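Local structure of Mlr7391 protein (Mesorhizobium loti, 3HK4) at residues Thr30-Gln35 with Ala39-Lys44; Glu24-Phe29 with Asp95-Arg100; Leu121-Val124 with Ile129-Glu132. The protein is of unproven function but has an NTF2-like fold with a SnoaL-like domain, and is probably an enzyme related to SnoaL-type polyketide cyclases. All coordinates share one frame; numbering follows the deposited sequence.

Contact 1: residues Thr30-Gln35 with Ala39-Lys44; sequences TELLKQ and AGAAEK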
# COMPACT_ATOMS: atom_id res chain seq x y z
N THR A 30 21.31 7.97 -4.83
CA THR A 30 20.81 9.37 -4.85
C THR A 30 20.67 9.88 -6.27
O THR A 30 19.67 10.50 -6.60
CB THR A 30 21.72 10.29 -4.02
OG1 THR A 30 21.78 9.75 -2.69
CG2 THR A 30 21.18 11.74 -3.99
N GLU A 31 21.67 9.62 -7.10
CA GLU A 31 21.62 10.07 -8.47
C GLU A 31 20.46 9.42 -9.20
O GLU A 31 19.76 10.05 -9.98
CB GLU A 31 22.96 9.78 -9.17
CG GLU A 31 24.09 10.71 -8.69
CD GLU A 31 25.48 10.35 -9.27
OE1 GLU A 31 25.60 9.43 -10.12
OE2 GLU A 31 26.47 10.99 -8.84
N LEU A 32 20.26 8.12 -8.97
CA LEU A 32 19.15 7.44 -9.55
C LEU A 32 17.81 8.05 -9.12
O LEU A 32 16.91 8.30 -9.97
CB LEU A 32 19.24 5.92 -9.25
CG LEU A 32 20.29 5.13 -9.99
CD1 LEU A 32 20.46 3.69 -9.36
CD2 LEU A 32 19.93 5.01 -11.44
N LEU A 33 17.67 8.35 -7.84
CA LEU A 33 16.40 9.01 -7.39
C LEU A 33 16.24 10.37 -8.03
O LEU A 33 15.14 10.69 -8.55
CB LEU A 33 16.30 9.16 -5.87
CG LEU A 33 16.33 7.87 -5.02
CD1 LEU A 33 15.99 8.22 -3.55
CD2 LEU A 33 15.47 6.77 -5.54
N LYS A 34 17.31 11.18 -8.04
CA LYS A 34 17.23 12.50 -8.69
C LYS A 34 16.81 12.41 -10.16
O LYS A 34 16.08 13.27 -10.65
CB LYS A 34 18.57 13.22 -8.66
CG LYS A 34 18.97 13.71 -7.29
CD LYS A 34 20.28 14.45 -7.43
CE LYS A 34 20.73 14.99 -6.13
NZ LYS A 34 22.00 15.69 -6.30
N GLN A 35 17.30 11.39 -10.86
CA GLN A 35 16.99 11.14 -12.28
C GLN A 35 15.59 10.58 -12.52
O GLN A 35 15.17 10.43 -13.66
CB GLN A 35 18.03 10.21 -12.87
CG GLN A 35 19.42 10.87 -13.01
CD GLN A 35 20.55 9.86 -13.18
OE1 GLN A 35 20.32 8.69 -13.51
NE2 GLN A 35 21.79 10.31 -12.91
N ALA A 39 12.36 3.11 -9.41
CA ALA A 39 12.26 1.64 -9.50
C ALA A 39 13.60 0.99 -9.71
O ALA A 39 13.87 -0.11 -9.17
CB ALA A 39 11.25 1.20 -10.62
N GLY A 40 14.49 1.65 -10.43
CA GLY A 40 15.80 1.09 -10.68
C GLY A 40 16.67 1.07 -9.45
O GLY A 40 17.41 0.11 -9.20
N ALA A 41 16.61 2.14 -8.69
CA ALA A 41 17.36 2.26 -7.43
C ALA A 41 16.92 1.21 -6.43
O ALA A 41 17.73 0.50 -5.81
CB ALA A 41 17.16 3.70 -6.89
N ALA A 42 15.60 1.02 -6.35
CA ALA A 42 15.03 0.03 -5.48
C ALA A 42 15.46 -1.40 -5.89
O ALA A 42 15.89 -2.19 -5.05
CB ALA A 42 13.50 0.17 -5.50
N GLU A 43 15.34 -1.73 -7.16
CA GLU A 43 15.73 -3.07 -7.63
C GLU A 43 17.22 -3.30 -7.47
O GLU A 43 17.67 -4.41 -7.15
CB GLU A 43 15.27 -3.25 -9.08
CG GLU A 43 15.45 -4.63 -9.66
CD GLU A 43 16.87 -4.98 -10.06
OE1 GLU A 43 17.58 -4.12 -10.61
OE2 GLU A 43 17.26 -6.16 -9.88
N LYS A 44 18.01 -2.29 -7.73
CA LYS A 44 19.47 -2.46 -7.60
C LYS A 44 19.96 -2.62 -6.16
O LYS A 44 20.84 -3.43 -5.86
CB LYS A 44 20.22 -1.27 -8.25
CG LYS A 44 21.76 -1.43 -8.36
CD LYS A 44 22.39 -0.31 -9.13
CE LYS A 44 23.86 -0.40 -9.17
NZ LYS A 44 24.35 0.66 -10.08

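Contact 2: residues Glu24-Phe29 with Asp95-Arg100; sequences EIAKDF and DQFALR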
# COMPACT_ATOMS: atom_id res chain seq x y z
N GLU A 24 29.80 5.35 -2.06
CA GLU A 24 29.54 4.98 -3.46
C GLU A 24 28.08 4.59 -3.73
O GLU A 24 27.47 5.08 -4.68
CB GLU A 24 30.47 3.81 -3.85
CG GLU A 24 31.91 4.28 -4.06
CD GLU A 24 32.95 3.14 -4.27
OE1 GLU A 24 32.68 1.98 -3.89
OE2 GLU A 24 34.05 3.43 -4.80
N ILE A 25 27.58 3.67 -2.92
CA ILE A 25 26.19 3.25 -2.94
C ILE A 25 25.29 4.44 -2.74
O ILE A 25 24.35 4.66 -3.49
CB ILE A 25 25.93 2.25 -1.80
CG1 ILE A 25 26.64 0.95 -2.07
CG2 ILE A 25 24.43 1.99 -1.60
CD1 ILE A 25 26.55 -0.01 -0.89
N ALA A 26 25.60 5.25 -1.74
CA ALA A 26 24.80 6.42 -1.45
C ALA A 26 24.70 7.37 -2.63
O ALA A 26 23.62 7.89 -2.90
CB ALA A 26 25.38 7.16 -0.23
N LYS A 27 25.83 7.62 -3.28
CA LYS A 27 25.90 8.51 -4.42
C LYS A 27 25.14 7.94 -5.60
O LYS A 27 24.38 8.64 -6.26
CB LYS A 27 27.34 8.76 -4.79
CG LYS A 27 27.56 9.67 -6.00
CD LYS A 27 29.04 9.70 -6.41
CE LYS A 27 29.32 10.71 -7.56
NZ LYS A 27 28.63 10.40 -8.85
N ASP A 28 25.30 6.67 -5.86
CA ASP A 28 24.60 6.08 -7.01
C ASP A 28 23.09 6.13 -6.78
O ASP A 28 22.35 6.60 -7.62
CB ASP A 28 25.09 4.65 -7.22
CG ASP A 28 24.56 4.01 -8.47
OD1 ASP A 28 24.38 4.71 -9.47
OD2 ASP A 28 24.33 2.78 -8.44
N PHE A 29 22.66 5.63 -5.63
CA PHE A 29 21.23 5.59 -5.25
C PHE A 29 20.61 6.97 -5.34
O PHE A 29 19.53 7.13 -5.89
CB PHE A 29 21.14 5.01 -3.84
CG PHE A 29 19.76 4.85 -3.30
CD1 PHE A 29 19.05 3.73 -3.53
CD2 PHE A 29 19.21 5.82 -2.48
CE1 PHE A 29 17.75 3.59 -2.99
CE2 PHE A 29 17.94 5.70 -1.96
CZ PHE A 29 17.23 4.56 -2.21
N ASP A 95 27.20 3.15 8.59
CA ASP A 95 26.46 2.24 7.68
C ASP A 95 25.17 2.86 7.15
O ASP A 95 24.32 2.13 6.62
CB ASP A 95 26.12 0.89 8.40
CG ASP A 95 25.19 1.04 9.68
OD1 ASP A 95 25.05 2.13 10.21
OD2 ASP A 95 24.65 0.03 10.20
N GLN A 96 24.99 4.17 7.30
CA GLN A 96 23.78 4.81 6.88
C GLN A 96 23.98 6.10 6.13
O GLN A 96 24.99 6.76 6.25
CB GLN A 96 22.92 5.13 8.09
CG GLN A 96 22.51 3.96 8.98
CD GLN A 96 21.65 4.46 10.13
OE1 GLN A 96 21.90 5.54 10.69
NE2 GLN A 96 20.67 3.70 10.48
N PHE A 97 22.97 6.43 5.35
CA PHE A 97 22.88 7.72 4.69
C PHE A 97 21.45 8.25 4.73
O PHE A 97 20.50 7.51 4.87
CB PHE A 97 23.43 7.71 3.28
CG PHE A 97 22.60 6.94 2.29
CD1 PHE A 97 22.83 5.60 2.10
CD2 PHE A 97 21.65 7.56 1.51
CE1 PHE A 97 22.10 4.88 1.17
CE2 PHE A 97 20.94 6.86 0.58
CZ PHE A 97 21.17 5.49 0.42
N ALA A 98 21.37 9.58 4.70
CA ALA A 98 20.15 10.32 4.76
C ALA A 98 20.01 11.18 3.54
O ALA A 98 21.03 11.69 2.99
CB ALA A 98 20.15 11.27 6.05
N LEU A 99 18.77 11.38 3.13
CA LEU A 99 18.39 12.25 2.04
C LEU A 99 17.26 13.14 2.51
O LEU A 99 16.46 12.77 3.35
CB LEU A 99 17.91 11.46 0.82
CG LEU A 99 18.92 10.55 0.14
CD1 LEU A 99 18.25 9.65 -0.92
CD2 LEU A 99 19.98 11.44 -0.47
N ARG A 100 17.18 14.32 1.96
CA ARG A 100 16.09 15.23 2.29
C ARG A 100 15.31 15.44 0.98
O ARG A 100 15.89 15.76 -0.04
CB ARG A 100 16.64 16.52 2.88
CG ARG A 100 15.54 17.48 3.46
CD ARG A 100 15.04 18.41 2.40
NE ARG A 100 14.21 19.48 2.94
CZ ARG A 100 14.68 20.54 3.60
NH1 ARG A 100 15.98 20.70 3.86
NH2 ARG A 100 13.81 21.45 4.02

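Contact 3: residues Leu121-Val124 with Ile129-Glu132; sequences LYTV and ITEE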
# COMPACT_ATOMS: atom_id res chain seq x y z
N LEU A 121 16.10 7.91 5.97
CA LEU A 121 17.35 7.34 6.50
C LEU A 121 17.49 5.92 6.01
O LEU A 121 16.57 5.11 6.22
CB LEU A 121 17.35 7.37 8.02
CG LEU A 121 18.62 6.96 8.74
CD1 LEU A 121 19.76 8.02 8.55
CD2 LEU A 121 18.33 6.78 10.22
N TYR A 122 18.62 5.61 5.37
CA TYR A 122 18.81 4.34 4.71
C TYR A 122 19.92 3.60 5.39
O TYR A 122 20.95 4.16 5.55
CB TYR A 122 19.13 4.54 3.24
CG TYR A 122 18.00 5.26 2.51
CD1 TYR A 122 17.95 6.63 2.44
CD2 TYR A 122 16.98 4.53 1.90
CE1 TYR A 122 16.89 7.29 1.80
CE2 TYR A 122 15.91 5.18 1.27
CZ TYR A 122 15.88 6.55 1.23
OH TYR A 122 14.86 7.19 0.57
N THR A 123 19.66 2.38 5.82
CA THR A 123 20.69 1.51 6.44
C THR A 123 21.18 0.46 5.43
O THR A 123 20.38 -0.23 4.79
CB THR A 123 20.12 0.77 7.60
OG1 THR A 123 19.61 1.71 8.53
CG2 THR A 123 21.17 -0.11 8.25
N VAL A 124 22.51 0.32 5.34
CA VAL A 124 23.14 -0.60 4.37
C VAL A 124 23.86 -1.71 5.08
O VAL A 124 24.61 -1.46 6.02
CB VAL A 124 24.12 0.17 3.52
CG1 VAL A 124 24.85 -0.73 2.52
CG2 VAL A 124 23.36 1.31 2.76
N ILE A 129 20.25 -2.16 0.87
CA ILE A 129 19.52 -1.31 1.81
C ILE A 129 18.60 -2.25 2.56
O ILE A 129 17.74 -2.87 1.96
CB ILE A 129 18.73 -0.21 1.11
CG1 ILE A 129 19.70 0.79 0.46
CG2 ILE A 129 17.80 0.54 2.14
CD1 ILE A 129 19.05 1.74 -0.54
N THR A 130 18.85 -2.39 3.87
CA THR A 130 18.05 -3.26 4.75
C THR A 130 16.89 -2.53 5.45
O THR A 130 15.92 -3.15 5.90
CB THR A 130 18.95 -3.92 5.80
OG1 THR A 130 19.64 -2.91 6.55
CG2 THR A 130 19.92 -4.78 5.14
N GLU A 131 16.97 -1.21 5.55
CA GLU A 131 15.95 -0.46 6.18
C GLU A 131 15.90 0.93 5.57
O GLU A 131 16.92 1.45 5.18
CB GLU A 131 16.17 -0.37 7.70
CG GLU A 131 15.05 0.51 8.40
CD GLU A 131 15.32 0.77 9.91
OE1 GLU A 131 15.39 -0.21 10.68
OE2 GLU A 131 15.44 1.98 10.30
N GLU A 132 14.69 1.45 5.37
CA GLU A 132 14.49 2.85 5.01
C GLU A 132 13.49 3.38 6.03
O GLU A 132 12.52 2.72 6.34
CB GLU A 132 14.00 3.07 3.58
CG GLU A 132 12.81 2.28 3.18
CD GLU A 132 12.33 2.60 1.79
OE1 GLU A 132 13.15 2.80 0.85
OE2 GLU A 132 11.09 2.63 1.67
O HOH W 1 17.48 3.17 8.08
O HOH W 2 13.08 5.17 -0.80

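Contact 1: residues Thr30-Gln35 with Ala39-Lys44
Leu32 overlaps Ala41 with two parts of its side chain: CB of Leu32 lies 3.9 Å from CB of Ala41, and CD1 of Leu32 reaches CA of Ala41 at the same distance of 3.9 Å. Ala41 is also met by the next leucine, whose CD2 (Leu33) stands 3.8 Å from CB of Ala41. The single methyl of Ala41 is thus received between two consecutive leucines. With CG anti to the carbonyl carbon (chi1 -61°), Leu33 carries its CD2 branch, not the extended CD1, to the alanine. The CA atoms of Leu32 and Ala41 are 5.9 Å apart, the nearest such pair. The two segments belong to successive helices, 22-34 and 38-45, whose local axes here run nearly antiparallel, at 152° and 8.7 Å apart, in a helical hairpin closed by a short turn. At the margin, CD1 of Leu32 comes within 4.4 Å of CD of Lys44, so the lysine contributes its aliphatic stem here while its NZ forms a salt bridge with Asp28, one turn before Leu32 on the first helix. The joint itself rests on non-directional methyl packing, which implies that direction-specific linkage between the helices comes from the Lys44-Asp28 salt bridge beside it.

Contact 2: residues Glu24-Phe29 with Asp95-Arg100
Ala26 sets its methyl over one face of the Phe97 ring, a CH-pi contact where helix 22-34 packs on the curved sheet of this NTF2-like, alpha+beta fold. CB of Ala26 stands 3.7 Å above the ring plane, displaced toward the rim. The small residue lets the helix come close, and the CA atoms of Ala26 and Phe97 are 6.6 Å apart. The local axes of helix and strand run in nearly the same direction, at 26° and with a closest approach of 9.3 Å.

One turn further along the helix, Phe29 supplies a larger projection. Its CG is anti to the backbone N (chi1 -178°), and the ring extends toward the sheet to meet the outer rim of Phe97. The two rings are steeply inclined, with planes at 68° and centroids 5.5 Å apart; Phe29 offers its CD2 side to the edge of Phe97. Phe97 therefore receives the helix in two ways, a methyl over its face and the CD2 corner of Phe29 at its edge, the two rings meeting obliquely.

Leu99, two residues along the strand and on the same side of it, adds a methyl at the edge of the Phe29 ring, near its plane. Tyr122 of the adjacent strand continues the aromatic cluster, stacking on Phe97 and meeting Phe29 edge-to-face, while Pro90 and Val92 of strand 80-93 touch both Ala26 and Phe97. All four residues that meet across the interface are buried. The narrowest approach between them is from CD2 of Phe29 to CZ of Phe97, 3.5 Å.

Contact 3: residues Leu121-Val124 with Ile129-Glu132
Thr123 pairs with Glu131 through its backbone N, which donates to Glu131 O at 3.0 Å in a nearly straight bond (169° at the hydrogen), although the donor is tilted 27° from the carbonyl plane. Thr123 O accepts from Thr130 N at 2.8 Å, and a weak bond from Thr130 OG1 adds a second donor to that oxygen. A chi1 of 57° places this hydroxyl between its own backbone N and carbonyl carbon. Between Thr123 and Val124 the register slips by one residue, a beta bulge: Val124 faces Ile129, while Thr123 faces Glu131. Because Thr123 O takes Thr130 instead, the Thr123-Glu131 pair keeps one of its two backbone bonds, and Glu131 N, buried here, finds no partner in the model.

A water bridges the strands on each face of the sheet. On the Thr123 side, one lies within bonding distance of Leu121 O (2.8 Å), Thr123 OG1 and Glu131 OE2, with more acceptors around it than protons to give. Thr123 OG1 also bonds Gln96 NE2, and Glu131 OE2 forms a salt bridge with Arg133. On the other face, CB of Glu132 lies 3.7 Å from CE2 of Tyr122, and a second water joins Tyr122 OH to Glu132 OE1; Ser52 holds OE2.

The hairpin of strands 114-125 and 128-135 lies inside the sheet, between strands 96-107 and 50-53, with Val124 and Ile129 packing against helix 22-34.

From the N terminus, helix 22-34 comes first and serves two contacts, with its earlier turns in contact 2 and its later ones in contact 1. Contact 1 closes a very short loop to helix 38-45. It is nested inside the much longer loop of contact 2, which shuts only when the chain reaches strand 96-107 and ties the helix to the sheet. Contact 3 follows in series as a local hairpin of the last two strands, and none of the loops cross. Leu33 on Leu99 and Ala41 on Phe29 join contacts 1 and 2; neighbouring strands 96-107 and 114-125 join contacts 2 and 3, whereas contacts 1 and 3 do not touch.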